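Local coordinates for uncharacterized protein AF_0941 (Archaeoglobus fulgidus, PDB 1YOZ) that is of unknown function but adopts an all-helical fold of the AF0941-like family and has two copies in its assembly, at residues B[5-10]-B[65-70]; B[25-30]-B[93-98]; B[38-43]-B[106-111]. All coordinates share one frame; numbering follows the deposited sequence.

Contact 1. Residues B[5-10]-B[65-70]; sequences YINSFL and YLLKTY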
loop_
_atom_site.group_PDB
_atom_site.type_symbol
_atom_site.label_atom_id
_atom_site.label_comp_id
_atom_site.label_asym_id
_atom_site.label_seq_id
_atom_site.Cartn_x
_atom_site.Cartn_y
_atom_site.Cartn_z
ATOM N N TYR B 5 6.595 -4.782 -2.304
ATOM C CA TYR B 5 5.132 -4.666 -2.480
ATOM C C TYR B 5 4.851 -4.368 -3.916
ATOM O O TYR B 5 4.749 -3.193 -4.326
ATOM C CB TYR B 5 4.508 -3.590 -1.560
ATOM C CG TYR B 5 2.997 -3.383 -1.726
ATOM C CD1 TYR B 5 2.449 -2.109 -1.926
ATOM C CD2 TYR B 5 2.118 -4.457 -1.673
ATOM C CE1 TYR B 5 1.077 -1.923 -2.003
ATOM C CE2 TYR B 5 0.738 -4.280 -1.771
ATOM C CZ TYR B 5 0.220 -3.029 -1.926
ATOM O OH TYR B 5 -1.138 -2.895 -2.088
ATOM N N ILE B 6 4.754 -5.446 -4.690
ATOM C CA ILE B 6 4.220 -5.409 -6.021
ATOM C C ILE B 6 2.671 -5.290 -5.999
ATOM O O ILE B 6 1.997 -6.006 -5.270
ATOM C CB ILE B 6 4.682 -6.687 -6.828
ATOM C CG1 ILE B 6 6.207 -6.650 -7.071
ATOM C CG2 ILE B 6 3.925 -6.807 -8.113
ATOM C CD1 ILE B 6 6.841 -7.979 -7.622
ATOM N N ASN B 7 2.127 -4.347 -6.786
ATOM C CA ASN B 7 0.709 -4.190 -7.006
ATOM C C ASN B 7 0.552 -3.321 -8.241
ATOM O O ASN B 7 0.681 -2.085 -8.174
ATOM C CB ASN B 7 0.023 -3.517 -5.778
ATOM C CG ASN B 7 -1.467 -3.442 -5.912
ATOM O OD1 ASN B 7 -2.004 -3.506 -7.013
ATOM N ND2 ASN B 7 -2.158 -3.211 -4.789
ATOM N N SER B 8 0.329 -4.003 -9.369
ATOM C CA SER B 8 0.251 -3.401 -10.685
ATOM C C SER B 8 -0.974 -2.529 -10.815
ATOM O O SER B 8 -0.887 -1.466 -11.413
ATOM C CB SER B 8 0.238 -4.507 -11.745
ATOM O OG SER B 8 1.537 -5.129 -11.760
ATOM N N PHE B 9 -2.088 -2.948 -10.215
ATOM C CA PHE B 9 -3.305 -2.137 -10.323
ATOM C C PHE B 9 -3.113 -0.796 -9.637
ATOM O O PHE B 9 -3.418 0.293 -10.218
ATOM C CB PHE B 9 -4.541 -2.840 -9.763
ATOM C CG PHE B 9 -5.796 -2.041 -9.908
ATOM C CD1 PHE B 9 -6.551 -2.112 -11.082
ATOM C CD2 PHE B 9 -6.228 -1.200 -8.879
ATOM C CE1 PHE B 9 -7.704 -1.343 -11.240
ATOM C CE2 PHE B 9 -7.368 -0.412 -9.029
ATOM C CZ PHE B 9 -8.116 -0.491 -10.199
ATOM N N LEU B 10 -2.599 -0.865 -8.416
ATOM C CA LEU B 10 -2.320 0.348 -7.630
ATOM C C LEU B 10 -1.390 1.303 -8.365
ATOM O O LEU B 10 -1.671 2.489 -8.480
ATOM C CB LEU B 10 -1.792 -0.019 -6.232
ATOM C CG LEU B 10 -1.417 1.171 -5.338
ATOM C CD1 LEU B 10 -2.613 1.962 -4.882
ATOM C CD2 LEU B 10 -0.627 0.623 -4.197
ATOM N N TYR B 65 0.255 -10.530 1.956
ATOM C CA TYR B 65 -0.666 -9.967 2.981
ATOM C C TYR B 65 -1.189 -8.584 2.577
ATOM O O TYR B 65 -2.391 -8.306 2.603
ATOM C CB TYR B 65 0.027 -9.892 4.317
ATOM C CG TYR B 65 -0.927 -9.444 5.405
ATOM C CD1 TYR B 65 -1.886 -10.329 5.941
ATOM C CD2 TYR B 65 -0.836 -8.168 5.928
ATOM C CE1 TYR B 65 -2.786 -9.883 6.983
ATOM C CE2 TYR B 65 -1.715 -7.722 6.969
ATOM C CZ TYR B 65 -2.664 -8.575 7.478
ATOM O OH TYR B 65 -3.454 -8.101 8.491
ATOM N N LEU B 66 -0.297 -7.715 2.146
ATOM C CA LEU B 66 -0.727 -6.392 1.709
ATOM C C LEU B 66 -1.597 -6.481 0.457
ATOM O O LEU B 66 -2.544 -5.703 0.283
ATOM C CB LEU B 66 0.495 -5.468 1.455
ATOM C CG LEU B 66 1.444 -5.016 2.590
ATOM C CD1 LEU B 66 2.458 -3.971 2.137
ATOM C CD2 LEU B 66 0.582 -4.457 3.670
ATOM N N LEU B 67 -1.273 -7.399 -0.437
ATOM C CA LEU B 67 -1.993 -7.492 -1.700
ATOM C C LEU B 67 -3.402 -8.051 -1.446
ATOM O O LEU B 67 -4.391 -7.560 -1.969
ATOM C CB LEU B 67 -1.181 -8.389 -2.696
ATOM C CG LEU B 67 -1.590 -8.285 -4.158
ATOM C CD1 LEU B 67 -1.176 -6.961 -4.765
ATOM C CD2 LEU B 67 -1.058 -9.464 -4.996
ATOM N N LYS B 68 -3.476 -9.079 -0.618
ATOM C CA LYS B 68 -4.778 -9.638 -0.183
ATOM C C LYS B 68 -5.625 -8.596 0.532
ATOM O O LYS B 68 -6.768 -8.296 0.137
ATOM C CB LYS B 68 -4.521 -10.882 0.704
ATOM C CG LYS B 68 -5.784 -11.450 1.343
ATOM C CD LYS B 68 -5.428 -12.361 2.548
ATOM C CE LYS B 68 -5.511 -13.790 2.091
ATOM N NZ LYS B 68 -4.959 -14.739 3.128
ATOM N N THR B 69 -5.060 -7.963 1.562
ATOM C CA THR B 69 -5.772 -6.823 2.214
ATOM C C THR B 69 -6.094 -5.632 1.299
ATOM O O THR B 69 -7.141 -4.987 1.458
ATOM C CB THR B 69 -5.093 -6.423 3.600
ATOM O OG1 THR B 69 -3.739 -6.059 3.403
ATOM C CG2 THR B 69 -5.030 -7.622 4.461
ATOM N N TYR B 70 -5.257 -5.354 0.288
ATOM C CA TYR B 70 -5.597 -4.333 -0.709
ATOM C C TYR B 70 -6.825 -4.758 -1.448
ATOM O O TYR B 70 -7.730 -3.944 -1.669
ATOM C CB TYR B 70 -4.471 -4.131 -1.758
ATOM C CG TYR B 70 -4.824 -3.090 -2.805
ATOM C CD1 TYR B 70 -4.533 -1.732 -2.603
ATOM C CD2 TYR B 70 -5.436 -3.448 -4.007
ATOM C CE1 TYR B 70 -4.845 -0.774 -3.570
ATOM C CE2 TYR B 70 -5.766 -2.464 -4.965
ATOM C CZ TYR B 70 -5.459 -1.144 -4.732
ATOM O OH TYR B 70 -5.801 -0.167 -5.633
#

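Contact 2. Residues B[25-30]-B[93-98]; sequences EADKLL and IEKKLD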
loop_
_atom_site.group_PDB
_atom_site.type_symbol
_atom_site.label_atom_id
_atom_site.label_comp_id
_atom_site.label_asym_id
_atom_site.label_seq_id
_atom_site.Cartn_x
_atom_site.Cartn_y
_atom_site.Cartn_z
ATOM N N GLU B 25 -6.526 5.462 -20.742
ATOM C CA GLU B 25 -6.057 4.152 -20.252
ATOM C C GLU B 25 -6.873 3.596 -19.080
ATOM O O GLU B 25 -6.744 2.417 -18.736
ATOM C CB GLU B 25 -4.558 4.201 -19.921
ATOM C CG GLU B 25 -3.718 4.342 -21.199
ATOM C CD GLU B 25 -2.223 4.045 -21.025
ATOM O OE1 GLU B 25 -1.800 3.414 -20.026
ATOM O OE2 GLU B 25 -1.463 4.448 -21.932
ATOM N N ALA B 26 -7.705 4.451 -18.487
ATOM C CA ALA B 26 -8.566 4.061 -17.396
ATOM C C ALA B 26 -9.551 2.957 -17.821
ATOM O O ALA B 26 -9.731 1.959 -17.099
ATOM C CB ALA B 26 -9.317 5.281 -16.815
ATOM N N ASP B 27 -10.163 3.126 -18.983
ATOM C CA ASP B 27 -11.110 2.157 -19.513
ATOM C C ASP B 27 -10.532 0.714 -19.553
ATOM O O ASP B 27 -11.184 -0.258 -19.141
ATOM C CB ASP B 27 -11.556 2.626 -20.907
ATOM C CG ASP B 27 -12.798 1.927 -21.391
ATOM O OD1 ASP B 27 -13.804 1.906 -20.659
ATOM O OD2 ASP B 27 -12.773 1.395 -22.524
ATOM N N LYS B 28 -9.294 0.567 -19.993
ATOM C CA LYS B 28 -8.688 -0.764 -20.004
ATOM C C LYS B 28 -8.341 -1.249 -18.599
ATOM O O LYS B 28 -8.529 -2.442 -18.266
ATOM C CB LYS B 28 -7.439 -0.815 -20.886
ATOM C CG LYS B 28 -6.543 -2.036 -20.598
ATOM C CD LYS B 28 -5.426 -2.170 -21.618
ATOM C CE LYS B 28 -4.445 -3.274 -21.254
ATOM N NZ LYS B 28 -3.219 -3.197 -22.138
ATOM N N LEU B 29 -7.831 -0.333 -17.783
ATOM C CA LEU B 29 -7.484 -0.685 -16.420
ATOM C C LEU B 29 -8.709 -1.201 -15.614
ATOM O O LEU B 29 -8.568 -2.114 -14.807
ATOM C CB LEU B 29 -6.761 0.472 -15.714
ATOM C CG LEU B 29 -6.251 0.260 -14.280
ATOM C CD1 LEU B 29 -5.229 -0.856 -14.150
ATOM C CD2 LEU B 29 -5.694 1.564 -13.758
ATOM N N LEU B 30 -9.896 -0.649 -15.900
ATOM C CA LEU B 30 -11.098 -0.882 -15.101
ATOM C C LEU B 30 -12.032 -1.947 -15.644
ATOM O O LEU B 30 -13.181 -2.081 -15.175
ATOM C CB LEU B 30 -11.856 0.414 -14.931
ATOM C CG LEU B 30 -11.104 1.509 -14.188
ATOM C CD1 LEU B 30 -11.904 2.827 -14.238
ATOM C CD2 LEU B 30 -10.769 1.123 -12.794
ATOM N N ILE B 93 -16.547 6.547 -17.602
ATOM C CA ILE B 93 -16.372 5.109 -17.796
ATOM C C ILE B 93 -17.663 4.359 -17.499
ATOM O O ILE B 93 -18.321 4.626 -16.499
ATOM C CB ILE B 93 -15.243 4.545 -16.868
ATOM C CG1 ILE B 93 -13.984 5.408 -16.941
ATOM C CG2 ILE B 93 -14.971 3.046 -17.167
ATOM C CD1 ILE B 93 -13.191 5.267 -18.202
ATOM N N GLU B 94 -18.018 3.421 -18.370
ATOM C CA GLU B 94 -19.285 2.693 -18.237
ATOM C C GLU B 94 -18.921 1.263 -17.898
ATOM O O GLU B 94 -19.302 0.331 -18.615
ATOM C CB GLU B 94 -20.144 2.734 -19.531
ATOM C CG GLU B 94 -20.479 4.156 -20.045
ATOM C CD GLU B 94 -21.311 4.950 -19.054
ATOM O OE1 GLU B 94 -22.164 4.346 -18.371
ATOM O OE2 GLU B 94 -21.116 6.177 -18.951
ATOM N N LYS B 95 -18.144 1.119 -16.821
ATOM C CA LYS B 95 -17.715 -0.188 -16.285
ATOM C C LYS B 95 -17.996 -0.171 -14.783
ATOM O O LYS B 95 -18.008 0.903 -14.152
ATOM C CB LYS B 95 -16.215 -0.392 -16.478
ATOM C CG LYS B 95 -15.715 -0.414 -17.921
ATOM C CD LYS B 95 -14.709 -1.504 -18.042
ATOM C CE LYS B 95 -13.933 -1.498 -19.332
ATOM N NZ LYS B 95 -14.671 -0.975 -20.511
ATOM N N LYS B 96 -18.213 -1.357 -14.223
ATOM C CA LYS B 96 -18.337 -1.561 -12.768
ATOM C C LYS B 96 -17.627 -2.858 -12.322
ATOM O O LYS B 96 -17.243 -3.693 -13.141
ATOM C CB LYS B 96 -19.806 -1.549 -12.331
ATOM C CG LYS B 96 -20.726 -2.212 -13.329
ATOM C CD LYS B 96 -22.202 -2.210 -12.895
ATOM C CE LYS B 96 -22.454 -3.261 -11.761
ATOM N NZ LYS B 96 -21.852 -4.656 -11.999
ATOM N N LEU B 97 -17.433 -2.996 -11.008
ATOM C CA LEU B 97 -16.638 -4.099 -10.465
ATOM C C LEU B 97 -17.561 -4.958 -9.609
ATOM O O LEU B 97 -18.066 -4.486 -8.597
ATOM C CB LEU B 97 -15.502 -3.542 -9.602
ATOM C CG LEU B 97 -14.496 -4.436 -8.857
ATOM C CD1 LEU B 97 -13.737 -5.418 -9.756
ATOM C CD2 LEU B 97 -13.533 -3.558 -8.068
ATOM N N ASP B 98 -17.797 -6.192 -10.028
ATOM C CA ASP B 98 -18.651 -7.116 -9.257
ATOM C C ASP B 98 -18.052 -7.447 -7.867
ATOM O O ASP B 98 -16.900 -7.857 -7.781
ATOM C CB ASP B 98 -18.832 -8.424 -10.037
ATOM C CG ASP B 98 -19.679 -8.252 -11.268
ATOM O OD1 ASP B 98 -20.445 -7.258 -11.310
ATOM O OD2 ASP B 98 -19.597 -9.117 -12.187
HETATM O O HOH W 1 -15.461 -3.902 -15.099
#

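Contact 3. Residues B[38-43]-B[106-111]; sequences MFRSDC and ALYIDR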
loop_
_atom_site.group_PDB
_atom_site.type_symbol
_atom_site.label_atom_id
_atom_site.label_comp_id
_atom_site.label_asym_id
_atom_site.label_seq_id
_atom_site.Cartn_x
_atom_site.Cartn_y
_atom_site.Cartn_z
ATOM N N MET B 38 -4.414 -9.106 -13.891
ATOM C CA MET B 38 -3.333 -8.287 -13.346
ATOM C C MET B 38 -2.883 -8.793 -11.982
ATOM O O MET B 38 -1.712 -8.957 -11.760
ATOM C CB MET B 38 -3.814 -6.821 -13.169
ATOM C CG MET B 38 -2.851 -5.758 -13.644
ATOM S SD MET B 38 -3.491 -4.104 -13.454
ATOM C CE MET B 38 -4.904 -4.184 -14.431
ATOM N N PHE B 39 -3.828 -9.022 -11.053
ATOM C CA PHE B 39 -3.458 -9.624 -9.767
ATOM C C PHE B 39 -2.914 -11.037 -9.920
ATOM O O PHE B 39 -2.008 -11.412 -9.182
ATOM C CB PHE B 39 -4.617 -9.582 -8.745
ATOM C CG PHE B 39 -4.897 -8.196 -8.232
ATOM C CD1 PHE B 39 -4.165 -7.681 -7.156
ATOM C CD2 PHE B 39 -5.856 -7.414 -8.825
ATOM C CE1 PHE B 39 -4.414 -6.399 -6.667
ATOM C CE2 PHE B 39 -6.128 -6.110 -8.339
ATOM C CZ PHE B 39 -5.392 -5.612 -7.282
ATOM N N ARG B 40 -3.480 -11.841 -10.835
ATOM C CA ARG B 40 -2.856 -13.169 -11.104
ATOM C C ARG B 40 -1.399 -12.999 -11.553
ATOM O O ARG B 40 -0.514 -13.727 -11.064
ATOM C CB ARG B 40 -3.581 -13.990 -12.196
ATOM C CG ARG B 40 -4.922 -14.540 -11.841
ATOM C CD ARG B 40 -5.489 -15.373 -13.031
ATOM N NE ARG B 40 -6.941 -15.490 -12.880
ATOM C CZ ARG B 40 -7.853 -14.860 -13.619
ATOM N NH1 ARG B 40 -7.495 -14.050 -14.609
ATOM N NH2 ARG B 40 -9.141 -15.068 -13.383
ATOM N N SER B 41 -1.142 -12.070 -12.496
ATOM C CA SER B 41 0.229 -11.875 -12.939
ATOM C C SER B 41 1.148 -11.379 -11.846
ATOM O O SER B 41 2.320 -11.738 -11.831
ATOM C CB SER B 41 0.368 -10.949 -14.159
ATOM O OG SER B 41 -0.508 -9.852 -14.073
ATOM N N ASP B 42 0.623 -10.515 -10.958
ATOM C CA ASP B 42 1.370 -10.059 -9.797
ATOM C C ASP B 42 1.767 -11.198 -8.880
ATOM O O ASP B 42 2.923 -11.260 -8.445
ATOM C CB ASP B 42 0.545 -9.043 -8.984
ATOM C CG ASP B 42 0.559 -7.649 -9.600
ATOM O OD1 ASP B 42 1.278 -7.412 -10.630
ATOM O OD2 ASP B 42 -0.146 -6.783 -9.036
ATOM N N CYS B 43 0.820 -12.082 -8.553
ATOM C CA CYS B 43 1.160 -13.242 -7.687
ATOM C C CYS B 43 2.324 -14.024 -8.281
ATOM O O CYS B 43 3.240 -14.444 -7.564
ATOM C CB CYS B 43 -0.028 -14.158 -7.565
ATOM S SG CYS B 43 -1.308 -13.426 -6.466
ATOM N N ALA B 106 -9.372 -12.080 -4.073
ATOM C CA ALA B 106 -8.834 -12.278 -2.692
ATOM C C ALA B 106 -8.593 -13.737 -2.454
ATOM O O ALA B 106 -7.540 -14.158 -1.944
ATOM C CB ALA B 106 -9.806 -11.761 -1.649
ATOM N N LEU B 107 -9.615 -14.520 -2.795
ATOM C CA LEU B 107 -9.572 -15.951 -2.611
ATOM C C LEU B 107 -8.450 -16.571 -3.447
ATOM O O LEU B 107 -7.750 -17.471 -2.985
ATOM C CB LEU B 107 -10.957 -16.565 -2.938
ATOM C CG LEU B 107 -12.008 -16.544 -1.803
ATOM C CD1 LEU B 107 -13.380 -17.090 -2.318
ATOM C CD2 LEU B 107 -11.545 -17.293 -0.558
ATOM N N TYR B 108 -8.286 -16.109 -4.682
ATOM C CA TYR B 108 -7.141 -16.551 -5.523
ATOM C C TYR B 108 -5.774 -16.258 -4.871
ATOM O O TYR B 108 -4.852 -17.083 -4.902
ATOM C CB TYR B 108 -7.201 -15.907 -6.938
ATOM C CG TYR B 108 -6.074 -16.336 -7.851
ATOM C CD1 TYR B 108 -6.270 -17.340 -8.810
ATOM C CD2 TYR B 108 -4.806 -15.756 -7.754
ATOM C CE1 TYR B 108 -5.239 -17.755 -9.628
ATOM C CE2 TYR B 108 -3.767 -16.148 -8.577
ATOM C CZ TYR B 108 -3.981 -17.150 -9.532
ATOM O OH TYR B 108 -2.921 -17.562 -10.355
ATOM N N ILE B 109 -5.622 -15.072 -4.302
ATOM C CA ILE B 109 -4.339 -14.696 -3.634
ATOM C C ILE B 109 -4.141 -15.603 -2.418
ATOM O O ILE B 109 -3.029 -16.108 -2.109
ATOM C CB ILE B 109 -4.337 -13.176 -3.199
ATOM C CG1 ILE B 109 -4.303 -12.241 -4.435
ATOM C CG2 ILE B 109 -3.191 -12.892 -2.234
ATOM C CD1 ILE B 109 -4.751 -10.809 -4.200
ATOM N N ASP B 110 -5.264 -15.808 -1.718
ATOM C CA ASP B 110 -5.297 -16.641 -0.550
ATOM C C ASP B 110 -4.759 -18.013 -0.928
ATOM O O ASP B 110 -4.010 -18.602 -0.170
ATOM C CB ASP B 110 -6.747 -16.709 -0.024
ATOM C CG ASP B 110 -6.851 -17.336 1.320
ATOM O OD1 ASP B 110 -6.084 -16.936 2.219
ATOM O OD2 ASP B 110 -7.713 -18.230 1.478
ATOM N N ARG B 111 -5.141 -18.480 -2.114
ATOM C CA ARG B 111 -4.710 -19.743 -2.721
ATOM C C ARG B 111 -3.186 -19.798 -2.997
ATOM O O ARG B 111 -2.490 -20.693 -2.514
ATOM C CB ARG B 111 -5.556 -19.958 -4.003
ATOM C CG ARG B 111 -5.304 -21.213 -4.832
ATOM C CD ARG B 111 -6.008 -21.122 -6.180
ATOM N NE ARG B 111 -5.213 -21.790 -7.208
ATOM C CZ ARG B 111 -5.537 -21.887 -8.496
ATOM N NH1 ARG B 111 -6.657 -21.345 -8.968
ATOM N NH2 ARG B 111 -4.718 -22.522 -9.329
HETATM O O HOH W 2 -0.592 -16.419 -10.578
#

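Contact 1. Residues B[5-10]-B[65-70]
The side-chain amide of N7 stands upright on the ring of Y70: ND2 of N7 lies 3.2 Å above the plane of the Y70 ring, over its centre, and the amide and ring planes are 90° apart. From there N7 ND2 donates to the phenol of its own segment, Y5 OH, at 2.9 Å and nearly straight (167°), with the oxygen in the amide plane. The other end of the amide is fixed too, since N7 OD1 accepts from L10 N, which reaches it from above the carbonyl plane. With CG anti to the backbone N (chi1 -175°), N7 turns its amide to the first turn of helix 8-18 and into the face of Y70 at once. This makes N7 a side-chain N-cap whose amide nitrogen also rests over the Y70 ring, in an all-helical fold where the start of helix 8-18 packs against helix 57-73.

Y5 is sandwiched near its rim. L66 CD1 sits over one face, 4.1 Å from the Y5 ring centroid, as a CH-pi contact, while N7 CB covers the opposite face; L66 CB also presses on Y5 CE2 at 3.4 Å. L67 CD1 lies 3.4 Å from I6 O and also touches the N7 amide carbon CG. At the far end of Y70, the hydroxyl lies in the plane of the F9 ring, with Y70 OH 3.4 Å from F9 CD2, and the two side chains cross at about a right angle. L10 CD1 approaches Y70 CE1 obliquely. The Y70 hydroxyl is hydrogen-bonded to H78 of helix 75-88, and Y5 also meets Y5 of the second subunit.

Contact 2. Residues B[25-30]-B[93-98]
The CA atoms of D27 and I93 are 6.3 Å apart, and those of L30 and K95 6.8 Å, so an irregular segment, 93-98, runs past the short helix 26-29 and L30, the residue that follows it. No direct backbone hydrogen bond joins them; a water does so instead, donating to L30 O at 2.9 Å and to K96 O at 2.7 Å.

K95 carries the polar half of the contact. Its chain leaves the backbone toward 25-30, bends at chi2 and again at chi4, and lays its methylenes along the backbone just after the short helix, with K95 CD 3.3 Å from L30 O. The second bend (chi4 -31°) brings the ammonium round to the carboxylate of D27, where K95 NZ donates to D27 OD1 at 3.0 Å in a salt bridge. The nitrogen comes from above the carboxylate plane, 48° out of it, and the two side chains cross at about a right angle. The aliphatic part of the lysine thus rests on the backbone while its charge is matched by D27.

I93 supplies the apolar half. Its two branches divide the work: I93 CD1 lies 4.1 Å from A26 CB, and I93 CG2 faces L30 CD1 at 4.2 Å. L30 and I93 also pack on helix 75-88, through L82 and A86 respectively, which places this patch beside that helix. K95 O accepts from K83 of the same helix.

Such a pairing, an apolar side next to a lysine-aspartate salt bridge and a bridging water, is tertiary packing of an interhelical connection: the linker from helix 75-88 to helix 99-113 is held along the short helix 26-29.

Contact 3. Residues B[38-43]-B[106-111]
Aromatic contacts dominate, and R40 with Y108 is the chief pair. Y108, its CG anti to the backbone N, swings its ring across to helix 32-51. R40 CG sits over one face of the Y108 ring, 3.9 Å from its centroid and 20° off the normal, in a CH-pi contact. The extended arginine chain crosses the tyrosine at about a right angle and carries the guanidinium onward, its plane 84° from the ring; at 6.0 Å from R40 CZ to the Y108 centroid, any cation-pi attraction is weak. R40 also has a cation-pi partner in F36, of its own helix. C43 SG meets the Y108 ring at its edge, 5.5 Å from the centroid, a sulfur-aromatic contact.

The apolar contacts centre on I109, whose CG1 lies 3.8 Å from C43 SG and whose CD1 reaches F39 CD1 at 4.3 Å. F39 and I109 both pack on helix 57-73 as well.

Polar contact is by water alone: one molecule, in the plane of the Y108 ring, donates to R40 O at 2.7 Å and hydrogen-bonds Y108 OH. Replacing Y108 by an alanine would probably leave R40 CG without the ring it rests on and this water without its second mate.

The axes of segments 38-43 and 106-111 approach to 10.3 Å at 14° between their N-to-C directions, a nearly parallel pairing between helices 32-51 and 99-113 within the all-helical fold.

How the contacts relate
Along the chain the contacts interlock: the segments come in the order 5-10, 25-30, 38-43, 65-70, 93-98, 106-111, so every pair crosses the other two. Helix 8-18 (contact 1) is followed by helix 26-29 (contact 2), and helix 32-51 (contact 3) by helix 57-73 (contact 1); contact 3 also uses helix 99-113, into which the linker of contact 2 leads. Contacts 1 and 3 have centres about 9 Å apart, joined by the K68–D110 salt bridge and a probable S8–D42 hydrogen bond. Contact 2 is centred about 18 Å from contact 1 and 19 Å from contact 3, yet L29 touches both F9 and M38. Together the three contacts illustrate how a small strandless protein ties early and late sequence into one body.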